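Local coordinates for hypothetical protein TM1012 (Thermotoga maritima, PDB 2FCL) that is of unknown function but probably acts as a nucleotidyltransferase of the aminoglycoside 2''-adenylyltransferase family, at residues P138-S141 with L142-Y146. Residues are numbered along the deposited sequence; the frame is centred on the assembly and turned at random. Where two conformers were deposited one is given.
Sequences PVLS and LEYEY
Ser141 caps the first turn of helix 142-149, its OG accepting the backbone N-H of Tyr144 at 3.1 Å in a nearly straight bond (167°). OG stands anti to the serine's own nitrogen (chi1 166°), which turns the hydroxyl to the Tyr144 N-H. The carbonyl of the same residue starts the regular helical ladder, Ser141 O taking Glu145 N at 3.0 Å. One residue earlier, the CD2 methyl of Leu140 touches two neighbouring helical side chains, CD1 of the Tyr144 ring at 3.8 Å, met obliquely, and CG of Glu145 at 3.7 Å. The Glu145 chain bends at chi2 (-128°), and the turn carries its carboxylate obliquely across Leu140, with Glu145 CD 3.7 Å from Leu140 CD2, instead of out to solvent. There OE2 accepts the backbone N-H of Gly40, at the start of helix 40-46, and a bridging water that donates to it at 2.7 Å and to Leu140 O at 2.8 Å. Gln47 also donates to that carbonyl, while Tyr126 meets the Tyr144 ring. With an alanine at Glu145 the Gly40 N-H and the water are likely to lose their shared acceptor, and the Leu140 CD2 methyl its contacts with CG and CD. Ser141 OG also hydrogen-bonds an unidentified ligand, probably from the crystallisation liquor, which likewise bonds Glu143 N, consistent with a helix N-terminus whose N-H groups and dipole favour acceptor atoms, while the buried Glu145 carboxylate ties this helix start to the neighbouring one.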
ATOM      1  N   PRO A 138       5.967  -8.192  -0.205  1.00  7.72           N
ATOM      2  CA  PRO A 138       6.332  -7.209   0.789  1.00  7.77           C
ATOM      3  C   PRO A 138       5.095  -6.486   1.308  1.00  7.89           C
ATOM      4  O   PRO A 138       4.267  -6.040   0.505  1.00  8.07           O
ATOM      5  CB  PRO A 138       7.242  -6.265   0.011  1.00  8.28           C
ATOM      6  CG  PRO A 138       6.721  -6.309  -1.410  1.00  8.62           C
ATOM      7  CD  PRO A 138       6.194  -7.699  -1.584  1.00  8.37           C
ATOM      8  N   VAL A 139       4.992  -6.375   2.635  1.00  8.32           N
ATOM      9  CA  VAL A 139       3.862  -5.738   3.284  1.00  8.66           C
ATOM     10  C   VAL A 139       4.369  -4.831   4.386  1.00  9.75           C
ATOM     11  O   VAL A 139       5.507  -4.938   4.831  1.00 10.00           O
ATOM     12  CB  VAL A 139       2.851  -6.754   3.879  1.00  9.83           C
ATOM     13  CG1 VAL A 139       2.262  -7.651   2.807  1.00 10.25           C
ATOM     14  CG2 VAL A 139       3.509  -7.606   4.956  1.00 10.28           C
ATOM     15  N   LEU A 140       3.502  -3.927   4.800  1.00 11.09           N
ATOM     16  CA  LEU A 140       3.838  -2.923   5.764  1.00 12.16           C
ATOM     17  C   LEU A 140       3.431  -3.380   7.169  1.00 11.06           C
ATOM     18  O   LEU A 140       2.378  -3.956   7.378  1.00 10.62           O
ATOM     19  CB  LEU A 140       3.113  -1.618   5.381  1.00 12.95           C
ATOM     20  CG  LEU A 140       3.511  -0.333   6.110  1.00 13.67           C
ATOM     21  CD1 LEU A 140       4.997  -0.111   6.073  1.00 15.33           C
ATOM     22  CD2 LEU A 140       2.804   0.843   5.483  1.00 14.02           C
ATOM     23  N   SER A 141       4.291  -3.120   8.137  1.00 12.07           N
ATOM     24  CA  SER A 141       4.015  -3.377   9.549  1.00 13.08           C
ATOM     25  C   SER A 141       2.617  -2.947   9.990  1.00 11.38           C
ATOM     26  O   SER A 141       2.244  -1.802   9.765  1.00 11.98           O
ATOM     27  CB  SER A 141       5.032  -2.594  10.389  1.00 14.16           C
ATOM     28  OG  SER A 141       4.670  -2.524  11.746  1.00 15.70           O
ATOM     29  N   LEU A 142       1.874  -3.857  10.618  1.00 11.17           N
ATOM     30  CA  LEU A 142       0.533  -3.536  11.123  1.00 11.06           C
ATOM     31  C   LEU A 142       0.585  -2.490  12.229  1.00 11.12           C
ATOM     32  O   LEU A 142      -0.266  -1.619  12.291  1.00 11.28           O
ATOM     33  CB  LEU A 142      -0.169  -4.789  11.638  1.00 11.69           C
ATOM     34  CG  LEU A 142      -0.483  -5.836  10.569  1.00 11.65           C
ATOM     35  CD1 LEU A 142      -1.123  -7.076  11.187  1.00 13.49           C
ATOM     36  CD2 LEU A 142      -1.379  -5.279   9.491  1.00 11.89           C
ATOM     37  N   GLU A 143       1.601  -2.559  13.082  1.00 11.45           N
ATOM     38  CA  GLU A 143       1.766  -1.556  14.134  0.50 11.46           C
ATOM     39  C   GLU A 143       1.980  -0.178  13.532  1.00 11.30           C
ATOM     40  O   GLU A 143       1.406   0.820  14.002  1.00 12.26           O
ATOM     41  CB  GLU A 143       2.912  -1.918  15.083  0.50 12.11           C
ATOM     42  CG  GLU A 143       2.644  -3.142  15.951  0.50 12.31           C
ATOM     43  CD  GLU A 143       1.571  -2.915  17.009  0.50 13.74           C
ATOM     44  OE1 GLU A 143       1.048  -1.784  17.116  0.50 14.96           O
ATOM     45  OE2 GLU A 143       1.236  -3.883  17.720  0.50 14.44           O
ATOM     46  N   TYR A 144       2.810  -0.112  12.487  1.00 11.04           N
ATOM     47  CA  TYR A 144       3.039   1.140  11.792  1.00 11.15           C
ATOM     48  C   TYR A 144       1.736   1.696  11.198  1.00 10.79           C
ATOM     49  O   TYR A 144       1.431   2.880  11.351  1.00 11.05           O
ATOM     50  CB  TYR A 144       4.113   0.980  10.702  1.00 11.27           C
ATOM     51  CG  TYR A 144       4.382   2.246   9.939  1.00 11.48           C
ATOM     52  CD1 TYR A 144       3.623   2.574   8.818  1.00 14.01           C
ATOM     53  CD2 TYR A 144       5.350   3.130  10.353  1.00 13.83           C
ATOM     54  CE1 TYR A 144       3.839   3.738   8.146  1.00 14.96           C
ATOM     55  CE2 TYR A 144       5.567   4.284   9.686  1.00 14.23           C
ATOM     56  CZ  TYR A 144       4.818   4.599   8.580  1.00 15.43           C
ATOM     57  OH  TYR A 144       5.095   5.777   7.910  1.00 17.79           O
ATOM     58  N   GLU A 145       0.971   0.859  10.517  1.00 10.42           N
ATOM     59  CA  GLU A 145      -0.299   1.328   9.945  1.00 10.54           C
ATOM     60  C   GLU A 145      -1.288   1.733  11.003  1.00  9.83           C
ATOM     61  O   GLU A 145      -2.004   2.707  10.824  1.00 11.22           O
ATOM     62  CB  GLU A 145      -0.896   0.299   9.015  1.00 12.15           C
ATOM     63  CG  GLU A 145      -0.003   0.061   7.783  1.00 14.48           C
ATOM     64  CD  GLU A 145      -0.751   0.184   6.476  1.00 13.43           C
ATOM     65  OE1 GLU A 145      -1.273   1.273   6.183  1.00 18.78           O
ATOM     66  OE2 GLU A 145      -0.810  -0.784   5.697  1.00 12.06           O
ATOM     67  N   TYR A 146      -1.320   1.003  12.117  1.00  9.85           N
ATOM     68  CA  TYR A 146      -2.185   1.384  13.224  1.00 10.26           C
ATOM     69  C   TYR A 146      -1.886   2.816  13.656  1.00 11.15           C
ATOM     70  O   TYR A 146      -2.792   3.647  13.770  1.00 11.47           O
ATOM     71  CB  TYR A 146      -1.974   0.417  14.387  1.00 10.81           C
ATOM     72  CG  TYR A 146      -2.603   0.904  15.669  1.00 10.67           C
ATOM     73  CD1 TYR A 146      -3.976   0.986  15.802  1.00 11.60           C
ATOM     74  CD2 TYR A 146      -1.827   1.323  16.740  1.00 12.06           C
ATOM     75  CE1 TYR A 146      -4.571   1.465  16.978  1.00 12.53           C
ATOM     76  CE2 TYR A 146      -2.400   1.798  17.907  1.00 12.98           C
ATOM     77  CZ  TYR A 146      -3.777   1.873  18.015  1.00 12.76           C
ATOM     78  OH  TYR A 146      -4.343   2.314  19.182  1.00 15.23           O
TER
HETATM   79  O   HOH W   1      -0.172  -3.261   6.568  1.00 13.73           O